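Local coordinates for protein DnaB intein (Synechocystis sp., PDB 1MI8) that probably excises itself from a replicative DNA helicase precursor by protein splicing, joining the flanking sequences in a reaction that includes asparagine side-chain cyclization, at residues 47-52 with 138-143; 54-59 with 134-139; 95-100 with 121-126. The protein carries 4 engineered substitutions. One frame throughout, in Å; residues are numbered along the deposited sequence.

How the contacts relate
After several short strands from the N terminus the chain enters the long strand 41-63, broken by a bulge or short loop, whose residues 47-52 and then 54-59 serve contacts 1 and 2. After strand 94-98 it passes an unmodelled span, 101-117, and enters strand 120-140. Contact 3 closes first, pairing 95-100 with 121-126 across a short excursion. Contact 2 and then contact 1 follow as strand 120-140 runs back antiparallel along strand 41-63; contact 3 nests within both, while contacts 1 and 2 touch and end on overlapping segments that share D138 and L139. Contact 3 sits about 23 Å from each, centre to centre, across the middle of the chain, and ties strand 94-98 into the same curled sheet.

Contact 1: 47-52 with 138-143; sequences VSRVFM and DLTVPG. Engineered in segment 47-52: M52 (natural residue Cys).
The F51 ring takes D138 O over one face, 3.6 Å above its plane and offset toward the rim, while R49 NH2 lies over the opposite face. T140 OG1 comes to the ring edge near its plane, 3.5 Å from F51 CE2. From the arginine's side, the guanidinium of R49 carries F51 CD2 over its centre on one face. A first torsion of 52° holds F51 CG between its backbone N and carbonyl carbon, which brings the ring back over the facing strand; there CZ reaches D138 CB at 3.9 Å, ring and carboxylate planes lying 49° apart. Beneath these side chains the backbones pair antiparallel. F51 and D138 exchange two bonds, F51 N to D138 O and D138 N to F51 O, the latter 3.1 Å long with an N-H...O angle of 165°. T140 N then binds R49 O at 3.0 Å, and S48 N meets T140 O at 2.9 Å, tilted from the carbonyl plane. V50 and L139 point to the other face of the sheet. F147 of strand 146-149 touches both D138 and L139. This joins the two long strands of the intein's all-beta fold near the C-terminal end, where S157 bonds L139 through the backbone. Chemically, D138 O both accepts the F51 N-H and lies over the F51 ring, so the ring packs on the polar backbone that these bonds align.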
ATOM      1  N   VAL A  47       7.923  29.502   5.666  1.00 39.75           N
ATOM      2  CA  VAL A  47       7.146  29.057   4.514  1.00 39.20           C
ATOM      3  C   VAL A  47       7.163  30.244   3.594  1.00 40.20           C
ATOM      4  O   VAL A  47       6.773  31.328   4.010  1.00 39.69           O
ATOM      5  CB  VAL A  47       5.681  28.758   4.900  1.00 37.44           C
ATOM      6  CG1 VAL A  47       4.804  28.606   3.632  1.00 35.40           C
ATOM      7  CG2 VAL A  47       5.633  27.510   5.787  1.00 36.62           C
ATOM      8  N   SER A  48       7.605  30.052   2.355  1.00 42.13           N
ATOM      9  CA  SER A  48       7.665  31.174   1.419  1.00 44.02           C
ATOM     10  C   SER A  48       6.269  31.507   0.883  1.00 44.29           C
ATOM     11  O   SER A  48       5.858  32.668   0.895  1.00 43.91           O
ATOM     12  CB  SER A  48       8.617  30.835   0.269  1.00 44.57           C
ATOM     13  OG  SER A  48       8.124  29.708  -0.430  1.00 48.41           O
ATOM     14  N   ARG A  49       5.556  30.479   0.410  1.00 43.84           N
ATOM     15  CA  ARG A  49       4.200  30.634  -0.108  1.00 43.87           C
ATOM     16  C   ARG A  49       3.418  29.304  -0.110  1.00 43.60           C
ATOM     17  O   ARG A  49       4.012  28.194  -0.166  1.00 41.67           O
ATOM     18  CB  ARG A  49       4.216  31.212  -1.531  1.00 44.93           C
ATOM     19  CG  ARG A  49       4.171  30.206  -2.642  1.00 46.26           C
ATOM     20  CD  ARG A  49       4.609  30.823  -3.980  1.00 49.27           C
ATOM     21  NE  ARG A  49       4.593  29.876  -5.100  1.00 48.38           N
ATOM     22  CZ  ARG A  49       3.560  29.686  -5.913  1.00 50.16           C
ATOM     23  NH1 ARG A  49       2.433  30.388  -5.746  1.00 49.84           N
ATOM     24  NH2 ARG A  49       3.651  28.778  -6.891  1.00 51.16           N
ATOM     25  N   VAL A  50       2.092  29.450  -0.061  1.00 42.56           N
ATOM     26  CA  VAL A  50       1.133  28.350  -0.069  1.00 42.96           C
ATOM     27  C   VAL A  50       0.311  28.481  -1.335  1.00 43.47           C
ATOM     28  O   VAL A  50      -0.041  29.588  -1.703  1.00 44.25           O
ATOM     29  CB  VAL A  50       0.119  28.441   1.089  1.00 41.78           C
ATOM     30  CG1 VAL A  50      -0.748  27.192   1.083  1.00 41.55           C
ATOM     31  CG2 VAL A  50       0.822  28.647   2.416  1.00 42.50           C
ATOM     32  N   PHE A  51      -0.030  27.363  -1.974  1.00 43.07           N
ATOM     33  CA  PHE A  51      -0.812  27.404  -3.206  1.00 43.20           C
ATOM     34  C   PHE A  51      -1.543  26.091  -3.529  1.00 43.24           C
ATOM     35  O   PHE A  51      -1.114  25.020  -3.099  1.00 42.22           O
ATOM     36  CB  PHE A  51       0.124  27.743  -4.349  1.00 43.53           C
ATOM     37  CG  PHE A  51       1.324  26.871  -4.400  1.00 43.13           C
ATOM     38  CD1 PHE A  51       1.329  25.706  -5.156  1.00 43.62           C
ATOM     39  CD2 PHE A  51       2.451  27.192  -3.659  1.00 44.12           C
ATOM     40  CE1 PHE A  51       2.446  24.860  -5.168  1.00 44.48           C
ATOM     41  CE2 PHE A  51       3.577  26.355  -3.659  1.00 44.25           C
ATOM     42  CZ  PHE A  51       3.575  25.189  -4.411  1.00 43.91           C
ATOM     43  N   MET A  52      -2.662  26.198  -4.227  1.00 42.36           N
ATOM     44  CA  MET A  52      -3.379  25.026  -4.714  1.00 41.53           C
ATOM     45  C   MET A  52      -2.850  24.581  -6.072  1.00 41.65           C
ATOM     46  O   MET A  52      -2.398  25.515  -6.763  1.00 42.51           O
ATOM     47  CB  MET A  52      -4.880  25.311  -4.791  1.00 41.16           C
ATOM     48  CG  MET A  52      -5.658  24.313  -5.633  1.00 38.41           C
ATOM     49  SD  MET A  52      -6.768  25.111  -6.809  1.00 46.08           S
ATOM     50  CE  MET A  52      -8.010  25.779  -5.703  1.00 38.07           C
ATOM     51  N   ASP A 138       0.268  22.593  -1.865  1.00 29.26           N
ATOM     52  CA  ASP A 138       1.655  22.438  -1.447  1.00 31.19           C
ATOM     53  C   ASP A 138       2.212  23.782  -0.959  1.00 31.78           C
ATOM     54  O   ASP A 138       1.555  24.834  -0.946  1.00 31.85           O
ATOM     55  CB  ASP A 138       2.523  21.858  -2.605  1.00 31.55           C
ATOM     56  CG  ASP A 138       3.802  21.094  -2.106  1.00 35.81           C
ATOM     57  OD1 ASP A 138       4.041  21.011  -0.867  1.00 30.71           O
ATOM     58  OD2 ASP A 138       4.584  20.586  -2.989  1.00 36.04           O
ATOM     59  N   LEU A 139       3.436  23.773  -0.523  1.00 33.23           N
ATOM     60  CA  LEU A 139       3.933  25.031  -0.082  1.00 34.21           C
ATOM     61  C   LEU A 139       5.388  24.925  -0.343  1.00 34.36           C
ATOM     62  O   LEU A 139       5.893  23.832  -0.572  1.00 35.04           O
ATOM     63  CB  LEU A 139       3.544  25.268   1.389  1.00 34.00           C
ATOM     64  CG  LEU A 139       3.864  24.227   2.470  1.00 32.48           C
ATOM     65  CD1 LEU A 139       5.307  24.348   2.851  1.00 30.67           C
ATOM     66  CD2 LEU A 139       2.998  24.466   3.696  1.00 32.31           C
ATOM     67  N   THR A 140       6.055  26.068  -0.355  1.00 35.11           N
ATOM     68  CA  THR A 140       7.468  26.114  -0.641  1.00 35.22           C
ATOM     69  C   THR A 140       8.193  26.460   0.652  1.00 35.20           C
ATOM     70  O   THR A 140       7.769  27.336   1.424  1.00 38.32           O
ATOM     71  CB  THR A 140       7.755  27.184  -1.731  1.00 35.20           C
ATOM     72  OG1 THR A 140       6.909  26.945  -2.854  1.00 37.04           O
ATOM     73  CG2 THR A 140       9.172  27.105  -2.213  1.00 34.95           C
ATOM     74  N   VAL A 141       9.287  25.761   0.897  1.00 35.32           N
ATOM     75  CA  VAL A 141      10.062  25.977   2.101  1.00 34.88           C
ATOM     76  C   VAL A 141      11.565  25.932   1.758  1.00 34.58           C
ATOM     77  O   VAL A 141      12.201  24.858   1.719  1.00 32.25           O
ATOM     78  CB  VAL A 141       9.675  24.940   3.196  1.00 34.73           C
ATOM     79  CG1 VAL A 141       9.762  23.543   2.609  1.00 38.17           C
ATOM     80  CG2 VAL A 141      10.591  25.058   4.422  1.00 32.36           C
ATOM     81  N   PRO A 142      12.133  27.127   1.462  1.00 35.49           N
ATOM     82  CA  PRO A 142      13.546  27.343   1.114  1.00 35.83           C
ATOM     83  C   PRO A 142      14.501  26.734   2.151  1.00 35.88           C
ATOM     84  O   PRO A 142      14.358  26.966   3.362  1.00 37.86           O
ATOM     85  CB  PRO A 142      13.649  28.866   1.055  1.00 36.82           C
ATOM     86  CG  PRO A 142      12.318  29.257   0.390  1.00 38.22           C
ATOM     87  CD  PRO A 142      11.311  28.303   1.091  1.00 35.23           C
ATOM     88  N   GLY A 143      15.466  25.958   1.673  1.00 35.88           N
ATOM     89  CA  GLY A 143      16.427  25.324   2.551  1.00 33.98           C
ATOM     90  C   GLY A 143      16.113  23.871   2.857  1.00 33.91           C
ATOM     91  O   GLY A 143      16.620  22.973   2.184  1.00 34.58           O
TER

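Contact 2: 54-59 with 134-139; sequences GKKLVY and EEVFDL
K56 and V136 mark the tight part of this antiparallel beta pairing, in which segments 54-59 and 134-139, of strands 41-63 and 120-140 in the intein splicing domain, run at 102° to each other. K56 CG presses on V136 CG1 at 3.5 Å, closer than usual van der Waals contact, and the two side chains cross at about a right angle. V136 CG1 sits between its own backbone N and carbonyl carbon (chi1 80°), which also carries it over G54 O. Three backbone bonds back this packing: V136 N to G54 O at 2.8 Å, K56 N to E134 O at 2.7 Å, and E134 N to K56 O, whose donor stands above the carbonyl plane. Nearby, V58 CG2 meets V136 CG2 at 4.2 Å. The face bearing K55 and E135 is looser: K55 is exposed and E135 partly so, their side chains slant across one another, and their salt bridge is long, with K55 NZ 4.0 Å from E135 OE2. E134 turns its carboxylate to K70 through OE2 and to S5 through OE1, while the amine of K56 bonds T53 O. Beside that doubly held carboxylate, the methyl V58 CG1 rests 3.7 Å from E134 OE2.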
ATOM      1  N   GLY A  54      -4.517  22.503  -8.148  1.00 42.67           N
ATOM      2  CA  GLY A  54      -5.589  21.930  -8.935  1.00 43.44           C
ATOM      3  C   GLY A  54      -6.289  20.740  -8.295  1.00 43.79           C
ATOM      4  O   GLY A  54      -6.178  20.508  -7.091  1.00 44.32           O
ATOM      5  N   LYS A  55      -7.028  19.985  -9.097  1.00 43.29           N
ATOM      6  CA  LYS A  55      -7.730  18.831  -8.572  1.00 43.49           C
ATOM      7  C   LYS A  55      -6.957  17.562  -8.918  1.00 42.30           C
ATOM      8  O   LYS A  55      -6.617  17.339 -10.065  1.00 40.98           O
ATOM      9  CB  LYS A  55      -9.141  18.768  -9.153  1.00 45.66           C
ATOM     10  CG  LYS A  55      -9.928  20.044  -8.959  1.00 48.22           C
ATOM     11  CD  LYS A  55     -11.378  19.754  -8.672  1.00 49.21           C
ATOM     12  CE  LYS A  55     -12.092  21.065  -8.348  1.00 50.20           C
ATOM     13  NZ  LYS A  55     -13.192  20.879  -7.391  1.00 48.40           N
ATOM     14  N   LYS A  56      -6.669  16.724  -7.930  1.00 40.80           N
ATOM     15  CA  LYS A  56      -5.914  15.521  -8.250  1.00 38.94           C
ATOM     16  C   LYS A  56      -6.345  14.371  -7.414  1.00 34.90           C
ATOM     17  O   LYS A  56      -6.804  14.533  -6.309  1.00 33.76           O
ATOM     18  CB  LYS A  56      -4.409  15.710  -8.030  1.00 42.20           C
ATOM     19  CG  LYS A  56      -3.790  16.912  -8.721  1.00 46.98           C
ATOM     20  CD  LYS A  56      -3.824  16.810 -10.235  1.00 50.63           C
ATOM     21  CE  LYS A  56      -3.630  18.208 -10.849  1.00 52.98           C
ATOM     22  NZ  LYS A  56      -2.443  18.891 -10.216  1.00 54.55           N
ATOM     23  N   LEU A  57      -6.171  13.187  -7.964  1.00 33.99           N
ATOM     24  CA  LEU A  57      -6.515  11.975  -7.280  1.00 29.74           C
ATOM     25  C   LEU A  57      -5.631  11.906  -6.030  1.00 29.12           C
ATOM     26  O   LEU A  57      -4.391  12.103  -6.083  1.00 28.14           O
ATOM     27  CB  LEU A  57      -6.237  10.821  -8.202  1.00 31.33           C
ATOM     28  CG  LEU A  57      -6.536   9.470  -7.624  1.00 30.82           C
ATOM     29  CD1 LEU A  57      -7.972   9.410  -7.113  1.00 32.66           C
ATOM     30  CD2 LEU A  57      -6.286   8.455  -8.725  1.00 30.71           C
ATOM     31  N   VAL A  58      -6.254  11.552  -4.923  1.00 27.36           N
ATOM     32  CA  VAL A  58      -5.550  11.514  -3.674  1.00 27.10           C
ATOM     33  C   VAL A  58      -5.595  10.119  -3.024  1.00 27.23           C
ATOM     34  O   VAL A  58      -6.520   9.337  -3.286  1.00 29.05           O
ATOM     35  CB  VAL A  58      -6.158  12.691  -2.884  1.00 26.38           C
ATOM     36  CG1 VAL A  58      -7.067  12.276  -1.778  1.00 21.08           C
ATOM     37  CG2 VAL A  58      -5.077  13.639  -2.565  1.00 24.67           C
ATOM     38  N   TYR A  59      -4.635   9.842  -2.153  1.00 24.50           N
ATOM     39  CA  TYR A  59      -4.493   8.538  -1.513  1.00 23.27           C
ATOM     40  C   TYR A  59      -4.273   8.690  -0.031  1.00 21.96           C
ATOM     41  O   TYR A  59      -3.479   9.527   0.376  1.00 22.58           O
ATOM     42  CB  TYR A  59      -3.251   7.820  -2.054  1.00 21.80           C
ATOM     43  CG  TYR A  59      -3.207   7.649  -3.548  1.00 21.76           C
ATOM     44  CD1 TYR A  59      -2.942   8.717  -4.396  1.00 21.06           C
ATOM     45  CD2 TYR A  59      -3.462   6.408  -4.099  1.00 22.96           C
ATOM     46  CE1 TYR A  59      -2.939   8.532  -5.826  1.00 25.32           C
ATOM     47  CE2 TYR A  59      -3.473   6.199  -5.471  1.00 25.59           C
ATOM     48  CZ  TYR A  59      -3.213   7.252  -6.338  1.00 24.72           C
ATOM     49  OH  TYR A  59      -3.243   6.963  -7.671  1.00 27.56           O
ATOM     50  N   GLU A 134      -9.561  15.433  -5.353  1.00 32.84           N
ATOM     51  CA  GLU A 134      -9.812  16.609  -4.530  1.00 34.04           C
ATOM     52  C   GLU A 134      -8.831  17.677  -4.932  1.00 33.24           C
ATOM     53  O   GLU A 134      -7.870  17.414  -5.664  1.00 32.34           O
ATOM     54  CB  GLU A 134      -9.565  16.382  -3.037  1.00 35.56           C
ATOM     55  CG  GLU A 134      -9.864  15.047  -2.470  1.00 37.35           C
ATOM     56  CD  GLU A 134      -9.636  15.071  -0.969  1.00 38.34           C
ATOM     57  OE1 GLU A 134      -9.109  16.097  -0.450  1.00 39.04           O
ATOM     58  OE2 GLU A 134      -9.991  14.078  -0.313  1.00 37.87           O
ATOM     59  N   GLU A 135      -9.126  18.891  -4.453  1.00 35.30           N
ATOM     60  CA  GLU A 135      -8.277  20.066  -4.653  1.00 36.90           C
ATOM     61  C   GLU A 135      -7.035  19.731  -3.839  1.00 34.94           C
ATOM     62  O   GLU A 135      -7.124  19.239  -2.712  1.00 33.72           O
ATOM     63  CB  GLU A 135      -8.967  21.322  -4.095  1.00 39.79           C
ATOM     64  CG  GLU A 135      -9.458  22.254  -5.174  1.00 44.53           C
ATOM     65  CD  GLU A 135     -10.428  23.307  -4.628  1.00 49.12           C
ATOM     66  OE1 GLU A 135     -10.319  23.673  -3.421  1.00 51.26           O
ATOM     67  OE2 GLU A 135     -11.297  23.781  -5.408  1.00 50.73           O
ATOM     68  N   VAL A 136      -5.879  20.006  -4.400  1.00 34.83           N
ATOM     69  CA  VAL A 136      -4.673  19.617  -3.711  1.00 34.33           C
ATOM     70  C   VAL A 136      -3.710  20.804  -3.618  1.00 33.70           C
ATOM     71  O   VAL A 136      -3.710  21.711  -4.488  1.00 32.83           O
ATOM     72  CB  VAL A 136      -4.175  18.306  -4.429  1.00 36.26           C
ATOM     73  CG1 VAL A 136      -3.430  18.593  -5.729  1.00 34.15           C
ATOM     74  CG2 VAL A 136      -3.444  17.428  -3.463  1.00 40.95           C
ATOM     75  N   PHE A 137      -2.970  20.844  -2.512  1.00 30.49           N
ATOM     76  CA  PHE A 137      -2.065  21.948  -2.209  1.00 30.63           C
ATOM     77  C   PHE A 137      -0.620  21.589  -1.781  1.00 30.50           C
ATOM     78  O   PHE A 137      -0.332  20.453  -1.345  1.00 26.92           O
ATOM     79  CB  PHE A 137      -2.649  22.807  -1.073  1.00 31.18           C
ATOM     80  CG  PHE A 137      -4.094  23.296  -1.283  1.00 33.40           C
ATOM     81  CD1 PHE A 137      -5.168  22.415  -1.238  1.00 32.32           C
ATOM     82  CD2 PHE A 137      -4.362  24.667  -1.449  1.00 34.68           C
ATOM     83  CE1 PHE A 137      -6.492  22.856  -1.343  1.00 35.76           C
ATOM     84  CE2 PHE A 137      -5.709  25.150  -1.555  1.00 36.11           C
ATOM     85  CZ  PHE A 137      -6.776  24.249  -1.503  1.00 36.54           C
ATOM     86  N   ASP A 138       0.268  22.593  -1.865  1.00 29.26           N
ATOM     87  CA  ASP A 138       1.655  22.438  -1.447  1.00 31.19           C
ATOM     88  C   ASP A 138       2.212  23.782  -0.959  1.00 31.78           C
ATOM     89  O   ASP A 138       1.555  24.834  -0.946  1.00 31.85           O
ATOM     90  CB  ASP A 138       2.523  21.858  -2.605  1.00 31.55           C
ATOM     91  CG  ASP A 138       3.802  21.094  -2.106  1.00 35.81           C
ATOM     92  OD1 ASP A 138       4.041  21.011  -0.867  1.00 30.71           O
ATOM     93  OD2 ASP A 138       4.584  20.586  -2.989  1.00 36.04           O
ATOM     94  N   LEU A 139       3.436  23.773  -0.523  1.00 33.23           N
ATOM     95  CA  LEU A 139       3.933  25.031  -0.082  1.00 34.21           C
ATOM     96  C   LEU A 139       5.388  24.925  -0.343  1.00 34.36           C
ATOM     97  O   LEU A 139       5.893  23.832  -0.572  1.00 35.04           O
ATOM     98  CB  LEU A 139       3.544  25.268   1.389  1.00 34.00           C
ATOM     99  CG  LEU A 139       3.864  24.227   2.470  1.00 32.48           C
ATOM    100  CD1 LEU A 139       5.307  24.348   2.851  1.00 30.67           C
ATOM    101  CD2 LEU A 139       2.998  24.466   3.696  1.00 32.31           C
TER

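Contact 3: 95-100 with 121-126; sequences IALPRK and SWDSIV. Engineered in segment 121-126: S121 (natural residue Tyr).
W122 lays its six-membered ring over A96, whose CB stands 4.1 Å from the ring centroid and 27° off the normal, a CH-pi contact onto the ring face. Within this pair the nearest side-chain atoms are A96 CB and W122 CZ3, 3.7 Å apart. A first torsion of -67°, with CG anti to the carbonyl carbon, carries the indole back across the neighbouring strand. These two residues form a non-hydrogen-bonded antiparallel pair, flanked by hydrogen-bonded pairs that fix the register. I95 and D123 exchange two bonds, I95 N to D123 O at 2.9 Å and D123 N to I95 O at 3.0 Å. L97 N reaches S121 O, and S121 N returns in the carbonyl plane to L97 O with an N-H...O angle of 166°; S121 is an engineered residue. On the other face L97 CD1 packs 3.7 Å from D123 CB. The side chains of I95 and I125 cross at about a right angle, I95 CG2 meeting I125 CD1. Strand 152-155, near the C terminus, packs against strand 94-98 through I152 and I153. The apolar flank of D123 thus lies against L97 while its OD2 bonds T63 OG1, at the end of strand 41-63, and L65 N just beyond, so one aspartate links both strands.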
ATOM      1  N   ILE A  95       8.293   5.482   7.866  1.00 19.64           N
ATOM      2  CA  ILE A  95       8.476   6.895   7.471  1.00 20.02           C
ATOM      3  C   ILE A  95       8.636   7.799   8.692  1.00 18.87           C
ATOM      4  O   ILE A  95       8.227   7.489   9.820  1.00 18.03           O
ATOM      5  CB  ILE A  95       7.348   7.436   6.588  1.00 19.84           C
ATOM      6  CG1 ILE A  95       6.053   7.512   7.389  1.00 22.88           C
ATOM      7  CG2 ILE A  95       7.203   6.504   5.343  1.00 20.27           C
ATOM      8  CD1 ILE A  95       4.871   8.206   6.616  1.00 23.45           C
ATOM      9  N   ALA A  96       9.279   8.913   8.445  1.00 17.85           N
ATOM     10  CA  ALA A  96       9.613   9.848   9.480  1.00 21.00           C
ATOM     11  C   ALA A  96       8.417  10.667  10.020  1.00 22.05           C
ATOM     12  O   ALA A  96       7.669  11.293   9.224  1.00 22.13           O
ATOM     13  CB  ALA A  96      10.679  10.769   8.941  1.00 19.86           C
ATOM     14  N   LEU A  97       8.231  10.615  11.346  1.00 19.97           N
ATOM     15  CA  LEU A  97       7.206  11.415  12.063  1.00 20.98           C
ATOM     16  C   LEU A  97       7.939  12.231  13.139  1.00 21.52           C
ATOM     17  O   LEU A  97       8.863  11.754  13.770  1.00 18.88           O
ATOM     18  CB  LEU A  97       6.192  10.556  12.834  1.00 21.24           C
ATOM     19  CG  LEU A  97       5.535   9.379  12.137  1.00 21.84           C
ATOM     20  CD1 LEU A  97       4.531   8.815  13.131  1.00 24.21           C
ATOM     21  CD2 LEU A  97       4.904   9.819  10.815  1.00 21.27           C
ATOM     22  N   PRO A  98       7.492  13.462  13.379  1.00 22.40           N
ATOM     23  CA  PRO A  98       8.168  14.263  14.413  1.00 24.39           C
ATOM     24  C   PRO A  98       7.909  13.567  15.760  1.00 27.58           C
ATOM     25  O   PRO A  98       6.806  13.127  16.029  1.00 25.58           O
ATOM     26  CB  PRO A  98       7.487  15.628  14.291  1.00 25.67           C
ATOM     27  CG  PRO A  98       6.173  15.338  13.457  1.00 24.07           C
ATOM     28  CD  PRO A  98       6.577  14.262  12.532  1.00 23.86           C
ATOM     29  N   ARG A  99       8.908  13.409  16.607  1.00 31.73           N
ATOM     30  CA  ARG A  99       8.569  12.728  17.842  1.00 36.40           C
ATOM     31  C   ARG A  99       7.921  13.554  18.940  1.00 39.11           C
ATOM     32  O   ARG A  99       6.799  13.278  19.338  1.00 39.90           O
ATOM     33  CB  ARG A  99       9.761  12.011  18.438  1.00 37.95           C
ATOM     34  CG  ARG A  99       9.315  11.217  19.650  1.00 39.75           C
ATOM     35  CD  ARG A  99      10.408  10.385  20.237  1.00 42.68           C
ATOM     36  NE  ARG A  99      11.633  11.123  20.505  1.00 48.19           N
ATOM     37  CZ  ARG A  99      11.785  12.134  21.369  1.00 50.79           C
ATOM     38  NH1 ARG A  99      10.761  12.591  22.086  1.00 51.88           N
ATOM     39  NH2 ARG A  99      13.004  12.647  21.566  1.00 52.66           N
ATOM     40  N   LYS A 100       8.629  14.554  19.434  1.00 42.50           N
ATOM     41  CA  LYS A 100       8.124  15.392  20.516  1.00 46.89           C
ATOM     42  C   LYS A 100       6.841  16.150  20.190  1.00 48.87           C
ATOM     43  O   LYS A 100       5.742  15.768  20.642  1.00 49.36           O
ATOM     44  CB  LYS A 100       9.230  16.355  20.941  1.00 48.97           C
ATOM     45  CG  LYS A 100      10.479  15.591  21.362  1.00 52.07           C
ATOM     46  CD  LYS A 100      11.626  16.504  21.779  1.00 55.31           C
ATOM     47  CE  LYS A 100      11.384  17.066  23.174  1.00 56.91           C
ATOM     48  NZ  LYS A 100      11.332  15.926  24.171  1.00 58.79           N
ATOM     49  N   SER A 121      10.429   9.635  14.956  1.00 24.27           N
ATOM     50  CA  SER A 121       9.991   8.257  15.138  1.00 25.48           C
ATOM     51  C   SER A 121       9.859   7.710  13.713  1.00 25.39           C
ATOM     52  O   SER A 121       9.352   8.432  12.822  1.00 23.71           O
ATOM     53  CB  SER A 121       8.632   8.228  15.829  1.00 27.82           C
ATOM     54  OG  SER A 121       8.581   7.209  16.831  1.00 34.09           O
ATOM     55  N   TRP A 122      10.335   6.490  13.480  1.00 21.58           N
ATOM     56  CA  TRP A 122      10.247   5.862  12.137  1.00 23.10           C
ATOM     57  C   TRP A 122       9.155   4.837  12.256  1.00 24.28           C
ATOM     58  O   TRP A 122       9.378   3.737  12.750  1.00 24.04           O
ATOM     59  CB  TRP A 122      11.573   5.221  11.785  1.00 21.60           C
ATOM     60  CG  TRP A 122      12.655   6.214  11.594  1.00 21.14           C
ATOM     61  CD1 TRP A 122      13.635   6.566  12.489  1.00 20.29           C
ATOM     62  CD2 TRP A 122      12.922   6.949  10.402  1.00 22.00           C
ATOM     63  NE1 TRP A 122      14.491   7.453  11.917  1.00 20.60           N
ATOM     64  CE2 TRP A 122      14.083   7.701  10.631  1.00 19.70           C
ATOM     65  CE3 TRP A 122      12.281   7.043   9.149  1.00 20.79           C
ATOM     66  CZ2 TRP A 122      14.638   8.535   9.649  1.00 21.85           C
ATOM     67  CZ3 TRP A 122      12.833   7.879   8.181  1.00 25.24           C
ATOM     68  CH2 TRP A 122      13.993   8.603   8.431  1.00 23.51           C
ATOM     69  N   ASP A 123       7.950   5.228  11.848  1.00 24.26           N
ATOM     70  CA  ASP A 123       6.743   4.396  12.027  1.00 24.21           C
ATOM     71  C   ASP A 123       6.382   3.604  10.779  1.00 24.46           C
ATOM     72  O   ASP A 123       6.549   4.101   9.655  1.00 21.86           O
ATOM     73  CB  ASP A 123       5.571   5.323  12.426  1.00 24.10           C
ATOM     74  CG  ASP A 123       4.464   4.609  13.189  1.00 21.27           C
ATOM     75  OD1 ASP A 123       4.729   3.542  13.710  1.00 23.50           O
ATOM     76  OD2 ASP A 123       3.333   5.135  13.270  1.00 21.86           O
ATOM     77  N   SER A 124       5.888   2.378  10.986  1.00 23.14           N
ATOM     78  CA  SER A 124       5.501   1.497   9.889  1.00 24.01           C
ATOM     79  C   SER A 124       4.264   1.978   9.193  1.00 24.71           C
ATOM     80  O   SER A 124       3.387   2.544   9.800  1.00 26.30           O
ATOM     81  CB  SER A 124       5.190   0.080  10.381  1.00 27.31           C
ATOM     82  OG  SER A 124       6.355  -0.575  10.826  1.00 31.43           O
ATOM     83  N   ILE A 125       4.211   1.761   7.899  1.00 25.22           N
ATOM     84  CA  ILE A 125       3.049   2.080   7.122  1.00 24.16           C
ATOM     85  C   ILE A 125       2.107   0.920   7.322  1.00 23.95           C
ATOM     86  O   ILE A 125       2.525  -0.229   7.244  1.00 21.50           O
ATOM     87  CB  ILE A 125       3.379   2.181   5.620  1.00 24.87           C
ATOM     88  CG1 ILE A 125       4.403   3.312   5.403  1.00 26.16           C
ATOM     89  CG2 ILE A 125       2.097   2.518   4.837  1.00 24.54           C
ATOM     90  CD1 ILE A 125       5.139   3.194   4.124  1.00 26.31           C
ATOM     91  N   VAL A 126       0.829   1.210   7.595  1.00 23.59           N
ATOM     92  CA  VAL A 126      -0.142   0.139   7.738  1.00 23.66           C
ATOM     93  C   VAL A 126      -1.233   0.227   6.667  1.00 23.07           C
ATOM     94  O   VAL A 126      -2.018  -0.721   6.493  1.00 22.88           O
ATOM     95  CB  VAL A 126      -0.797   0.099   9.146  1.00 23.81           C
ATOM     96  CG1 VAL A 126       0.313  -0.106  10.187  1.00 29.52           C
ATOM     97  CG2 VAL A 126      -1.655   1.349   9.413  1.00 24.13           C
TER